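Local coordinates for protein transcriptional repressor (Vibrio fischeri, PDB 3KV1) that probably represses transcription as a DNA-binding regulator of the SorC family, this fragment being its putative sugar-binding domain, at residues 28-33 and 250-255; 11-16 and 23-28; 40-45 and 68-73; 151-156 and 225-230; 235-240 and 257-262. One frame throughout, in Å; residues are numbered along the deposited sequence.

Contact 1 (28-33 and 250-255); sequences SLDQPN and ATSVSC
D30 grips the first turn of helix 253-264 with both carboxylate oxygens. OD1 offers its syn lone pair to S254 N at 3.0 Å, and the N-H points almost straight at it (166°). OD2 takes the hydroxyl hydrogen of S254 OG at 2.8 Å, approached from 37° above the carboxylate plane rather than within it. The CB of D30 does not aim at the helix; a chi1 of -68°, with CG beside the backbone N, swings the acid across to it. Just before D30, the backbones pair as parallel strands: S28 N donates to T251 O (2.9 Å), and S28 O receives V253 N (2.9 Å) while also touching S252 CA. L29 runs alongside V253, with CD2 of L29 4.0 Å from CG2 of V253. In the next shell, S252 OG accepts from C255 N at 3.0 Å and caps the helix. Q37 of helix 34-52 bonds to L29 O and Q31 N, the residues on either side of D30 in sequence. Near a helix N-terminus the carboxylate would probably be stabilised as the anion. The arrangement is that of a parallel alpha/beta fold, in which the C-terminal ends of neighbouring strands 24-28 and 248-252 lead into a loop and a side-chain-capped helix.

Contact 2 (11-16 and 23-28); sequences QLEQKL and KRALIS
E13, I27 and A25 bury the most surface in this contact. E13 and I27 run past one another head to tail, CG of E13 lying 3.5 Å from CG1 of I27. With chi1 at -70° and the chain extended beyond CG, the glutamate lies along the edge of strand 24-28 and brings OE1 to the strand backbone. There I27 N donates to OE1 of E13 at 3.0 Å, the angle at the hydrogen being 157°, and the bond uses the anti lone pair, the one facing away from OE2. I27 also meets L16 tip to tip, CD1 to CD1 at 3.6 Å. A25, two residues before I27 on the same side of the strand, points its CB at the helix, 3.9 Å from CB of L16. The helix runs roughly antiparallel to the strand, 146° between the short axes. L12 packs on V253 and L260, and L16 on A256 and L260, of helix 253-264. In the conformer described, E13 OE1 takes the I27 N-H while lying 3.1 Å from a second acceptor, A25 O. The donor and the nearby but non-touching R24 would favour the anion and the neighbouring oxygen would oppose it, so the net effect on ionisation is probably modest.

Contact 3 (40-45 and 68-73); sequences QVAALV and AAVADH
A43 lays its CA over the centre of the H73 ring, 3.8 Å from the ring centroid and only 14° off the ring normal, a CH-pi arrangement. The methyl of A43 comes closer still to one ring atom, CB to CE1 of H73 at 3.4 Å. H73, just past helix 65-72, reaches back over the other helix because its CG stands opposite the backbone N (chi1 174°), which carries the ring away from its own helix and onto A43.

Apolar packing accounts for the rest of the direct contact. A42 points at helix 65-72, and its CB lies 3.5 Å from CB of A69 and 3.4 Å from A69 O, so small side chains let the backbones approach: the A42 and V70 CA atoms are 4.6 Å apart, and the short axes pass at 8.2 Å with a crossing angle of -68°. Further along, V45 and V70 lie roughly perpendicular, CG1 of V45 being 3.8 Å from CG2 of V70. Both helices pack on one face of the central sheet of this alpha/beta domain, a face on which V41, V45 and V70 all touch M227 of strand 223-227.

Polar bridging is slight and runs through water. One water donates to A43 O at 2.9 Å and accepts only a weak bond from H73 NE2. Outside the pair, K110 of helix 100-111 donates to the backbone oxygens of V70 and H73, holding the C-terminal end of helix 65-72 against that neighbour.

Contact 4 (151-156 and 225-230); sequences FALVGI and VAMASE
L153 and V225 are paired across two parallel strands at the centre of the sheet, the open alpha/beta arrangement consistent with the Rossmann-like clan of this sugar-binding domain. Four backbone bonds stitch them: V225 N to A152 O, V154 N to V225 O, M227 N to V154 O and I156 N to M227 O. The second is the straightest, 170° at the hydrogen, and the third the most bent. The strand axes pass 4.5 Å apart at 29°.

M227, a selenomethionine, is the side chain to follow, in the conformer described. CB leaves toward the face that also carries L153 and V225 and lies 3.8 Å from V154 O, so the first carbon rests against the neighbouring strand's carbonyl. CG, placed beside the backbone N by a chi1 of -48°, stays near the same oxygen at 3.7 Å. The chain runs on extended to SE, which meets CD1 of L153 at 3.6 Å, and a bend at chi3 turns CE away from that leucine to V41 of helix 34-52. V70 of helix 65-72 also packs on M227. L153 gets its CD1 there with CG opposite its backbone N, alongside CG1 of V225.

On the other face, CB of A226 fits between the side chains of V154 and I156, and helix 234-242 lies beyond, with I237 touching I156 and A228. G155 has no side chain on the M227 face, and its CA makes a CH...O contact with M227 O at 3.4 Å.

Contact 5 (235-240 and 257-262); sequences LSIMGA and MALLNL
L259 meets two residues of helix 235-240 through its branched end. Its CB does not aim at that helix, but chi1 of -67° puts CG beside the backbone N and the methyls then reach across: CD2 lies 3.8 Å from CG2 of I237, and CD1 is 3.9 Å from the same CG2. These two side chains are set nearly square to each other. CD2 also touches the selenium of M238, a selenomethionine, at 3.8 Å; the two side chains run head to tail there. In the conformer described, M238 gets its selenium into this position by a bend at chi2 (71°) after a first torsion that sets CG opposite the backbone N.

The helices pack at -63° between short axes 10.0 Å apart. Helix 234-242 is the crossover of a beta-alpha-beta unit between parallel neighbours 223-227 and 248-252, and helix 253-264 follows directly from the second strand. I237 also packs on I156 beneath, and F20 of helix 10-20 touches both M238 and L259.

Next along, L260 turns to L12 and L16 of helix 10-20 instead. L262 points its CB toward the other helix: CB comes 4.0 Å from SE of M238, while CD1 lies 4.1 Å from M238 CB and 4.2 Å from CD2 of L235.

In the fold
Contacts 1, 2 and 4 all reach the same sheet, strand 248-252 lying between 24-28 and 223-227: T251 N probably bonds to L26 O, and A250 N to A226 O. S28 belongs to contacts 1 and 2, whose centres are 12 Å apart. Contact 3 sits on one face of this sheet, V70 CG2 being 3.3 Å from M227 SE; contact 5 lies on the other, with A228 CB 3.5 Å from I237 CD1. Contacts 3 and 5 therefore remain about 9 Å apart at nearest atoms. Glycerol, probably from the crystallisation liquor, lies about 4 Å from L26; G155 also has glycerol about 4 Å away, and L44 O bonds to glycerol. It may mark pockets but does not by itself identify a sugar site.

Contact 1 (28-33 and 250-255)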
# COMPACT_ATOMS: atom_id res chain seq x y z
N SER A 28 -20.58 -23.37 9.52
CA SER A 28 -20.25 -24.32 8.46
C SER A 28 -20.06 -25.73 9.06
O SER A 28 -19.62 -25.89 10.21
CB SER A 28 -18.98 -23.86 7.71
OG SER A 28 -17.84 -23.93 8.55
N LEU A 29 -20.40 -26.74 8.27
CA LEU A 29 -20.22 -28.12 8.72
C LEU A 29 -18.74 -28.40 8.93
O LEU A 29 -17.88 -27.81 8.27
CB LEU A 29 -20.80 -29.09 7.71
CG LEU A 29 -22.32 -28.93 7.52
CD1 LEU A 29 -22.81 -29.84 6.43
CD2 LEU A 29 -23.04 -29.21 8.84
N ASP A 30 -18.43 -29.31 9.85
CA ASP A 30 -17.04 -29.68 10.09
C ASP A 30 -16.37 -30.28 8.86
O ASP A 30 -16.95 -31.13 8.17
CB ASP A 30 -16.94 -30.66 11.28
CG ASP A 30 -17.30 -30.02 12.61
OD1 ASP A 30 -17.12 -28.79 12.78
OD2 ASP A 30 -17.76 -30.77 13.52
N GLN A 31 -15.13 -29.85 8.62
CA GLN A 31 -14.34 -30.27 7.47
C GLN A 31 -13.12 -31.08 7.90
O GLN A 31 -12.74 -31.06 9.08
CB GLN A 31 -13.86 -29.04 6.70
CG GLN A 31 -15.00 -28.17 6.22
CD GLN A 31 -15.88 -28.93 5.28
OE1 GLN A 31 -15.38 -29.62 4.40
NE2 GLN A 31 -17.20 -28.85 5.47
N PRO A 32 -12.48 -31.78 6.96
CA PRO A 32 -11.39 -32.71 7.32
C PRO A 32 -10.09 -32.05 7.79
O PRO A 32 -9.29 -32.72 8.47
CB PRO A 32 -11.12 -33.47 6.01
CG PRO A 32 -11.62 -32.52 4.94
CD PRO A 32 -12.89 -31.97 5.56
N ASN A 33 -9.86 -30.80 7.43
CA ASN A 33 -8.66 -30.10 7.87
C ASN A 33 -8.92 -28.62 7.89
O ASN A 33 -10.00 -28.17 7.46
CB ASN A 33 -7.44 -30.44 6.99
CG ASN A 33 -7.65 -30.08 5.52
OD1 ASN A 33 -7.95 -28.94 5.19
ND2 ASN A 33 -7.49 -31.07 4.63
N ALA A 250 -18.58 -16.17 12.20
CA ALA A 250 -18.59 -17.23 11.21
C ALA A 250 -17.59 -18.31 11.68
O ALA A 250 -16.43 -18.03 11.90
CB ALA A 250 -18.19 -16.64 9.79
N THR A 251 -18.03 -19.55 11.78
CA THR A 251 -17.19 -20.57 12.38
C THR A 251 -17.78 -21.95 12.07
O THR A 251 -18.72 -22.06 11.29
CB THR A 251 -17.00 -20.34 13.93
OG1 THR A 251 -15.95 -21.17 14.45
CG2 THR A 251 -18.30 -20.63 14.72
N SER A 252 -17.21 -23.00 12.65
CA SER A 252 -17.60 -24.38 12.33
C SER A 252 -18.63 -24.91 13.36
O SER A 252 -18.78 -24.33 14.43
CB SER A 252 -16.38 -25.30 12.41
OG SER A 252 -15.95 -25.44 13.77
N VAL A 253 -19.29 -26.03 13.05
CA VAL A 253 -20.19 -26.67 14.00
C VAL A 253 -19.46 -26.98 15.32
O VAL A 253 -19.95 -26.66 16.41
CB VAL A 253 -20.81 -27.98 13.43
CG1 VAL A 253 -21.49 -28.80 14.53
CG2 VAL A 253 -21.82 -27.65 12.31
N SER A 254 -18.29 -27.60 15.24
CA SER A 254 -17.57 -27.94 16.48
C SER A 254 -17.21 -26.71 17.32
O SER A 254 -17.29 -26.76 18.57
CB SER A 254 -16.31 -28.76 16.20
OG SER A 254 -16.67 -30.09 15.97
N CYS A 255 -16.77 -25.62 16.67
CA CYS A 255 -16.51 -24.38 17.44
C CYS A 255 -17.78 -23.90 18.12
O CYS A 255 -17.75 -23.48 19.29
CB CYS A 255 -15.95 -23.24 16.59
SG CYS A 255 -14.26 -23.50 16.04

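Contact 2 (11-16 and 23-28)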
# COMPACT_ATOMS: atom_id res chain seq x y z
N GLN A 11 -30.06 -24.52 14.19
CA GLN A 11 -30.39 -24.45 15.61
C GLN A 11 -29.22 -23.86 16.38
O GLN A 11 -29.40 -23.09 17.32
CB GLN A 11 -30.68 -25.84 16.17
CG GLN A 11 -32.02 -26.41 15.78
CD GLN A 11 -32.30 -27.72 16.51
OE1 GLN A 11 -31.43 -28.27 17.18
NE2 GLN A 11 -33.53 -28.21 16.38
N LEU A 12 -28.01 -24.24 15.99
CA LEU A 12 -26.83 -23.72 16.63
C LEU A 12 -26.74 -22.19 16.43
O LEU A 12 -26.36 -21.48 17.36
CB LEU A 12 -25.57 -24.40 16.08
CG LEU A 12 -25.21 -25.81 16.53
CD1 LEU A 12 -23.96 -26.29 15.81
CD2 LEU A 12 -25.03 -25.87 18.05
N GLU A 13 -27.11 -21.72 15.24
CA GLU A 13 -27.01 -20.30 14.91
C GLU A 13 -27.91 -19.47 15.84
O GLU A 13 -27.50 -18.43 16.35
CB GLU A 13 -27.31 -20.06 13.42
CG GLU A 13 -26.21 -20.60 12.47
CD GLU A 13 -26.58 -20.53 10.97
OE1 GLU A 13 -25.66 -20.49 10.11
OE2 GLU A 13 -27.80 -20.53 10.66
N GLN A 14 -29.12 -19.96 16.09
CA GLN A 14 -30.08 -19.29 16.94
C GLN A 14 -29.57 -19.23 18.38
O GLN A 14 -29.67 -18.18 19.03
CB GLN A 14 -31.44 -20.00 16.87
CG GLN A 14 -31.91 -20.20 15.44
CD GLN A 14 -33.23 -20.94 15.34
OE1 GLN A 14 -33.99 -21.02 16.31
NE2 GLN A 14 -33.53 -21.49 14.16
N LYS A 15 -29.01 -20.34 18.88
CA LYS A 15 -28.47 -20.37 20.23
C LYS A 15 -27.29 -19.43 20.39
O LYS A 15 -27.17 -18.74 21.42
CB LYS A 15 -28.08 -21.79 20.64
CG LYS A 15 -29.28 -22.72 20.89
CD LYS A 15 -28.83 -24.18 21.10
CE LYS A 15 -30.01 -25.13 21.29
NZ LYS A 15 -29.55 -26.55 21.42
N LEU A 16 -26.41 -19.40 19.38
CA LEU A 16 -25.27 -18.49 19.41
C LEU A 16 -25.68 -17.01 19.41
O LEU A 16 -25.16 -16.20 20.17
CB LEU A 16 -24.36 -18.74 18.20
CG LEU A 16 -23.49 -19.99 18.27
CD1 LEU A 16 -22.67 -20.10 17.00
CD2 LEU A 16 -22.58 -19.93 19.52
N LYS A 23 -25.70 -10.26 15.79
CA LYS A 23 -26.64 -10.04 14.70
C LYS A 23 -26.89 -11.34 13.91
O LYS A 23 -28.00 -11.60 13.47
CB LYS A 23 -26.08 -8.98 13.74
CG LYS A 23 -26.18 -7.55 14.30
CD LYS A 23 -25.95 -6.47 13.17
CE LYS A 23 -25.71 -5.06 13.71
NZ LYS A 23 -25.65 -4.13 12.51
N ARG A 24 -25.82 -12.11 13.72
CA ARG A 24 -25.85 -13.33 12.90
C ARG A 24 -24.81 -14.30 13.43
O ARG A 24 -23.83 -13.90 14.06
CB ARG A 24 -25.50 -13.03 11.43
CG ARG A 24 -26.57 -12.38 10.58
CD ARG A 24 -27.78 -13.31 10.35
NE ARG A 24 -27.54 -14.42 9.43
CZ ARG A 24 -27.53 -14.31 8.10
NH1 ARG A 24 -27.74 -13.13 7.52
NH2 ARG A 24 -27.32 -15.39 7.35
N ALA A 25 -25.03 -15.58 13.14
CA ALA A 25 -24.00 -16.59 13.28
C ALA A 25 -24.07 -17.41 12.00
O ALA A 25 -25.17 -17.80 11.55
CB ALA A 25 -24.27 -17.45 14.51
N LEU A 26 -22.92 -17.56 11.35
CA LEU A 26 -22.82 -18.30 10.09
C LEU A 26 -22.02 -19.58 10.41
O LEU A 26 -20.81 -19.51 10.65
CB LEU A 26 -22.06 -17.44 9.08
CG LEU A 26 -22.67 -16.03 8.89
CD1 LEU A 26 -21.84 -15.23 7.88
CD2 LEU A 26 -24.09 -16.19 8.37
N ILE A 27 -22.68 -20.74 10.39
CA ILE A 27 -22.02 -21.97 10.85
C ILE A 27 -21.83 -22.97 9.72
O ILE A 27 -22.78 -23.37 9.05
CB ILE A 27 -22.84 -22.62 11.99
CG1 ILE A 27 -22.94 -21.66 13.18
CG2 ILE A 27 -22.25 -23.97 12.42
CD1 ILE A 27 -21.60 -21.21 13.70
N SER A 28 -20.58 -23.37 9.52
CA SER A 28 -20.25 -24.32 8.46
C SER A 28 -20.06 -25.73 9.06
O SER A 28 -19.62 -25.89 10.21
CB SER A 28 -18.98 -23.86 7.71
OG SER A 28 -17.84 -23.93 8.55

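Contact 3 (40-45 and 68-73)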
# COMPACT_ATOMS: atom_id res chain seq x y z
N GLN A 40 -14.76 -23.18 3.81
CA GLN A 40 -16.21 -23.29 3.93
C GLN A 40 -16.78 -22.14 4.76
O GLN A 40 -17.88 -21.67 4.49
CB GLN A 40 -16.62 -24.65 4.51
CG GLN A 40 -16.36 -25.78 3.57
CD GLN A 40 -17.15 -25.62 2.31
OE1 GLN A 40 -18.35 -25.35 2.35
NE2 GLN A 40 -16.48 -25.75 1.16
N VAL A 41 -16.04 -21.72 5.79
CA VAL A 41 -16.40 -20.54 6.58
C VAL A 41 -16.36 -19.31 5.66
O VAL A 41 -17.25 -18.46 5.67
CB VAL A 41 -15.40 -20.35 7.74
CG1 VAL A 41 -15.56 -18.98 8.39
CG2 VAL A 41 -15.63 -21.46 8.78
N ALA A 42 -15.33 -19.23 4.84
CA ALA A 42 -15.19 -18.09 3.94
C ALA A 42 -16.34 -18.05 2.92
O ALA A 42 -16.75 -16.95 2.49
CB ALA A 42 -13.84 -18.10 3.24
N ALA A 43 -16.90 -19.21 2.57
CA ALA A 43 -18.02 -19.22 1.62
C ALA A 43 -19.24 -18.52 2.19
O ALA A 43 -19.96 -17.80 1.49
CB ALA A 43 -18.39 -20.67 1.20
N LEU A 44 -19.48 -18.73 3.47
CA LEU A 44 -20.67 -18.17 4.08
C LEU A 44 -20.44 -16.67 4.23
O LEU A 44 -21.37 -15.88 4.04
CB LEU A 44 -20.87 -18.78 5.46
CG LEU A 44 -21.14 -20.30 5.43
CD1 LEU A 44 -21.31 -20.79 6.87
CD2 LEU A 44 -22.37 -20.63 4.59
N VAL A 45 -19.23 -16.28 4.59
CA VAL A 45 -18.95 -14.83 4.74
C VAL A 45 -19.04 -14.10 3.38
O VAL A 45 -19.55 -12.97 3.29
CB VAL A 45 -17.59 -14.59 5.40
CG1 VAL A 45 -17.26 -13.07 5.42
CG2 VAL A 45 -17.60 -15.15 6.82
N ALA A 68 -8.13 -13.90 4.44
CA ALA A 68 -7.69 -14.08 3.06
C ALA A 68 -8.60 -15.07 2.33
O ALA A 68 -8.90 -14.90 1.14
CB ALA A 68 -6.24 -14.57 3.01
N ALA A 69 -9.08 -16.08 3.06
CA ALA A 69 -9.98 -17.09 2.47
C ALA A 69 -11.24 -16.45 1.85
O ALA A 69 -11.77 -16.95 0.86
CB ALA A 69 -10.37 -18.16 3.51
N VAL A 70 -11.71 -15.33 2.43
CA VAL A 70 -12.92 -14.66 1.89
C VAL A 70 -12.59 -14.04 0.54
O VAL A 70 -13.37 -14.10 -0.39
CB VAL A 70 -13.45 -13.58 2.88
CG1 VAL A 70 -14.67 -12.85 2.30
CG2 VAL A 70 -13.77 -14.22 4.29
N ALA A 71 -11.41 -13.44 0.44
CA ALA A 71 -11.00 -12.85 -0.83
C ALA A 71 -10.78 -13.91 -1.90
O ALA A 71 -11.04 -13.69 -3.08
CB ALA A 71 -9.75 -11.98 -0.63
N ASP A 72 -10.35 -15.09 -1.47
CA ASP A 72 -10.01 -16.15 -2.40
C ASP A 72 -11.19 -17.05 -2.75
O ASP A 72 -11.09 -17.90 -3.63
CB ASP A 72 -8.84 -16.98 -1.85
CG ASP A 72 -7.55 -16.15 -1.72
OD1 ASP A 72 -7.44 -15.10 -2.40
OD2 ASP A 72 -6.66 -16.53 -0.93
N HIS A 73 -12.32 -16.86 -2.08
CA HIS A 73 -13.47 -17.72 -2.35
C HIS A 73 -13.98 -17.43 -3.76
O HIS A 73 -14.25 -16.28 -4.10
CB HIS A 73 -14.59 -17.50 -1.35
CG HIS A 73 -15.83 -18.26 -1.69
ND1 HIS A 73 -15.94 -19.62 -1.51
CD2 HIS A 73 -17.00 -17.86 -2.26
CE1 HIS A 73 -17.13 -20.02 -1.93
NE2 HIS A 73 -17.80 -18.96 -2.36
O HOH W 1 -20.81 -18.20 -1.24

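Contact 4 (151-156 and 225-230)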
# COMPACT_ATOMS: atom_id res chain seq x y z
N PHE A 151 -18.57 -2.17 7.95
CA PHE A 151 -18.19 -3.55 8.28
C PHE A 151 -16.74 -3.63 8.69
O PHE A 151 -15.95 -2.79 8.27
CB PHE A 151 -18.31 -4.46 7.04
CG PHE A 151 -19.70 -4.49 6.45
CD1 PHE A 151 -20.10 -3.49 5.53
CD2 PHE A 151 -20.57 -5.53 6.77
CE1 PHE A 151 -21.37 -3.51 4.98
CE2 PHE A 151 -21.86 -5.55 6.22
CZ PHE A 151 -22.24 -4.54 5.32
N ALA A 152 -16.39 -4.70 9.43
CA ALA A 152 -14.99 -5.07 9.59
C ALA A 152 -14.91 -6.55 9.28
O ALA A 152 -15.84 -7.30 9.59
CB ALA A 152 -14.47 -4.77 11.03
N LEU A 153 -13.82 -6.98 8.65
CA LEU A 153 -13.67 -8.39 8.35
C LEU A 153 -12.38 -8.82 9.06
O LEU A 153 -11.29 -8.39 8.70
CB LEU A 153 -13.59 -8.54 6.82
CG LEU A 153 -13.37 -9.93 6.29
CD1 LEU A 153 -14.61 -10.79 6.61
CD2 LEU A 153 -13.17 -9.79 4.78
N VAL A 154 -12.51 -9.59 10.13
CA VAL A 154 -11.32 -9.89 10.93
C VAL A 154 -11.28 -11.36 11.31
O VAL A 154 -12.32 -12.03 11.42
CB VAL A 154 -11.33 -9.03 12.21
CG1 VAL A 154 -11.04 -7.55 11.89
CG2 VAL A 154 -12.68 -9.20 12.98
N GLY A 155 -10.07 -11.87 11.53
CA GLY A 155 -9.94 -13.24 12.01
C GLY A 155 -9.70 -13.19 13.50
O GLY A 155 -9.26 -12.16 14.02
N ILE A 156 -9.99 -14.29 14.21
CA ILE A 156 -9.64 -14.36 15.62
C ILE A 156 -8.45 -15.31 15.69
O ILE A 156 -8.56 -16.48 15.31
CB ILE A 156 -10.78 -14.94 16.47
CG1 ILE A 156 -12.06 -14.10 16.27
CG2 ILE A 156 -10.35 -15.04 17.98
CD1 ILE A 156 -13.34 -14.77 16.85
N VAL A 225 -17.46 -8.62 11.45
CA VAL A 225 -17.60 -10.01 11.06
C VAL A 225 -16.30 -10.71 11.45
O VAL A 225 -15.23 -10.37 10.91
CB VAL A 225 -17.71 -10.13 9.53
CG1 VAL A 225 -17.76 -11.64 9.14
CG2 VAL A 225 -18.93 -9.34 9.00
N ALA A 226 -16.40 -11.67 12.35
CA ALA A 226 -15.20 -12.31 12.90
C ALA A 226 -15.23 -13.78 12.52
O ALA A 226 -16.26 -14.47 12.62
CB ALA A 226 -15.12 -12.13 14.41
N MSE A 227 -14.05 -14.30 12.19
CA MSE A 227 -13.96 -15.59 11.56
C MSE A 227 -12.91 -16.48 12.25
O MSE A 227 -11.77 -16.07 12.42
CB MSE A 227 -13.59 -15.35 10.10
CG MSE A 227 -14.45 -14.28 9.39
SE MSE A 227 -13.72 -14.18 7.58
CE MSE A 227 -13.67 -16.21 7.28
N ALA A 228 -13.29 -17.70 12.64
CA ALA A 228 -12.29 -18.66 13.12
C ALA A 228 -12.74 -20.06 12.75
O ALA A 228 -13.93 -20.35 12.78
CB ALA A 228 -12.14 -18.56 14.62
N SER A 229 -11.82 -20.96 12.44
CA SER A 229 -12.24 -22.29 12.00
C SER A 229 -11.86 -23.42 12.94
O SER A 229 -12.40 -24.53 12.86
CB SER A 229 -11.67 -22.59 10.61
OG SER A 229 -12.37 -21.88 9.63
N GLU A 230 -10.89 -23.17 13.80
CA GLU A 230 -10.26 -24.26 14.55
C GLU A 230 -10.81 -24.40 15.95
O GLU A 230 -10.60 -23.52 16.79
CB GLU A 230 -8.75 -24.03 14.59
CG GLU A 230 -8.09 -24.11 13.23
CD GLU A 230 -6.74 -23.39 13.18
OE1 GLU A 230 -5.69 -24.05 13.30
OE2 GLU A 230 -6.74 -22.15 13.01

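Contact 5 (235-240 and 257-262)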
# COMPACT_ATOMS: atom_id res chain seq x y z
N LEU A 235 -10.77 -21.29 23.14
CA LEU A 235 -10.55 -20.28 24.18
C LEU A 235 -10.36 -18.86 23.61
O LEU A 235 -10.87 -17.85 24.18
CB LEU A 235 -9.36 -20.65 25.06
CG LEU A 235 -9.53 -21.89 25.93
CD1 LEU A 235 -8.53 -21.82 27.06
CD2 LEU A 235 -10.96 -22.00 26.48
N SER A 236 -9.62 -18.75 22.51
CA SER A 236 -9.45 -17.45 21.87
C SER A 236 -10.77 -16.91 21.34
O SER A 236 -11.02 -15.71 21.41
CB SER A 236 -8.45 -17.56 20.71
OG SER A 236 -7.22 -18.07 21.21
N ILE A 237 -11.59 -17.79 20.78
CA ILE A 237 -12.85 -17.37 20.19
C ILE A 237 -13.78 -16.90 21.32
O ILE A 237 -14.49 -15.89 21.16
CB ILE A 237 -13.54 -18.48 19.38
CG1 ILE A 237 -12.63 -18.91 18.22
CG2 ILE A 237 -14.89 -17.99 18.84
CD1 ILE A 237 -13.07 -20.25 17.55
N MSE A 238 -13.73 -17.61 22.45
CA MSE A 238 -14.53 -17.24 23.62
C MSE A 238 -14.11 -15.87 24.14
O MSE A 238 -14.97 -15.02 24.39
CB MSE A 238 -14.41 -18.29 24.73
CG MSE A 238 -15.51 -18.14 25.80
SE MSE A 238 -17.31 -18.66 25.12
CE MSE A 238 -18.41 -18.08 26.66
N GLY A 239 -12.81 -15.66 24.29
CA GLY A 239 -12.27 -14.36 24.70
C GLY A 239 -12.77 -13.25 23.78
O GLY A 239 -13.19 -12.18 24.24
N ALA A 240 -12.70 -13.49 22.48
CA ALA A 240 -13.11 -12.50 21.51
C ALA A 240 -14.61 -12.16 21.63
O ALA A 240 -14.98 -11.00 21.58
CB ALA A 240 -12.77 -12.97 20.08
N MSE A 257 -20.42 -25.61 19.07
CA MSE A 257 -20.71 -26.53 20.20
C MSE A 257 -19.80 -26.20 21.37
O MSE A 257 -20.26 -26.15 22.52
CB MSE A 257 -20.49 -27.97 19.76
CG MSE A 257 -21.49 -28.40 18.75
SE MSE A 257 -21.11 -30.23 18.21
CE MSE A 257 -22.87 -30.66 17.50
N ALA A 258 -18.52 -25.94 21.09
CA ALA A 258 -17.55 -25.61 22.15
C ALA A 258 -17.93 -24.33 22.90
O ALA A 258 -17.84 -24.30 24.14
CB ALA A 258 -16.13 -25.46 21.56
N LEU A 259 -18.34 -23.31 22.15
CA LEU A 259 -18.72 -21.99 22.69
C LEU A 259 -19.94 -22.11 23.58
O LEU A 259 -19.99 -21.51 24.65
CB LEU A 259 -19.01 -21.02 21.56
CG LEU A 259 -17.77 -20.68 20.72
CD1 LEU A 259 -18.18 -19.89 19.51
CD2 LEU A 259 -16.73 -19.95 21.56
N LEU A 260 -20.94 -22.88 23.12
CA LEU A 260 -22.17 -23.06 23.89
C LEU A 260 -21.90 -23.84 25.17
O LEU A 260 -22.48 -23.55 26.22
CB LEU A 260 -23.27 -23.72 23.06
CG LEU A 260 -23.74 -22.84 21.90
CD1 LEU A 260 -24.67 -23.64 20.98
CD2 LEU A 260 -24.42 -21.58 22.43
N ASN A 261 -21.04 -24.85 25.07
CA ASN A 261 -20.61 -25.57 26.25
C ASN A 261 -19.86 -24.69 27.24
O ASN A 261 -20.13 -24.74 28.44
CB ASN A 261 -19.73 -26.76 25.84
CG ASN A 261 -19.46 -27.69 26.99
OD1 ASN A 261 -20.38 -28.29 27.57
ND2 ASN A 261 -18.17 -27.87 27.30
N LEU A 262 -18.91 -23.89 26.75
CA LEU A 262 -18.14 -23.02 27.62
C LEU A 262 -19.06 -22.00 28.32
O LEU A 262 -18.89 -21.69 29.50
CB LEU A 262 -17.09 -22.24 26.80
CG LEU A 262 -15.93 -23.08 26.26
CD1 LEU A 262 -15.02 -22.26 25.30
CD2 LEU A 262 -15.13 -23.64 27.44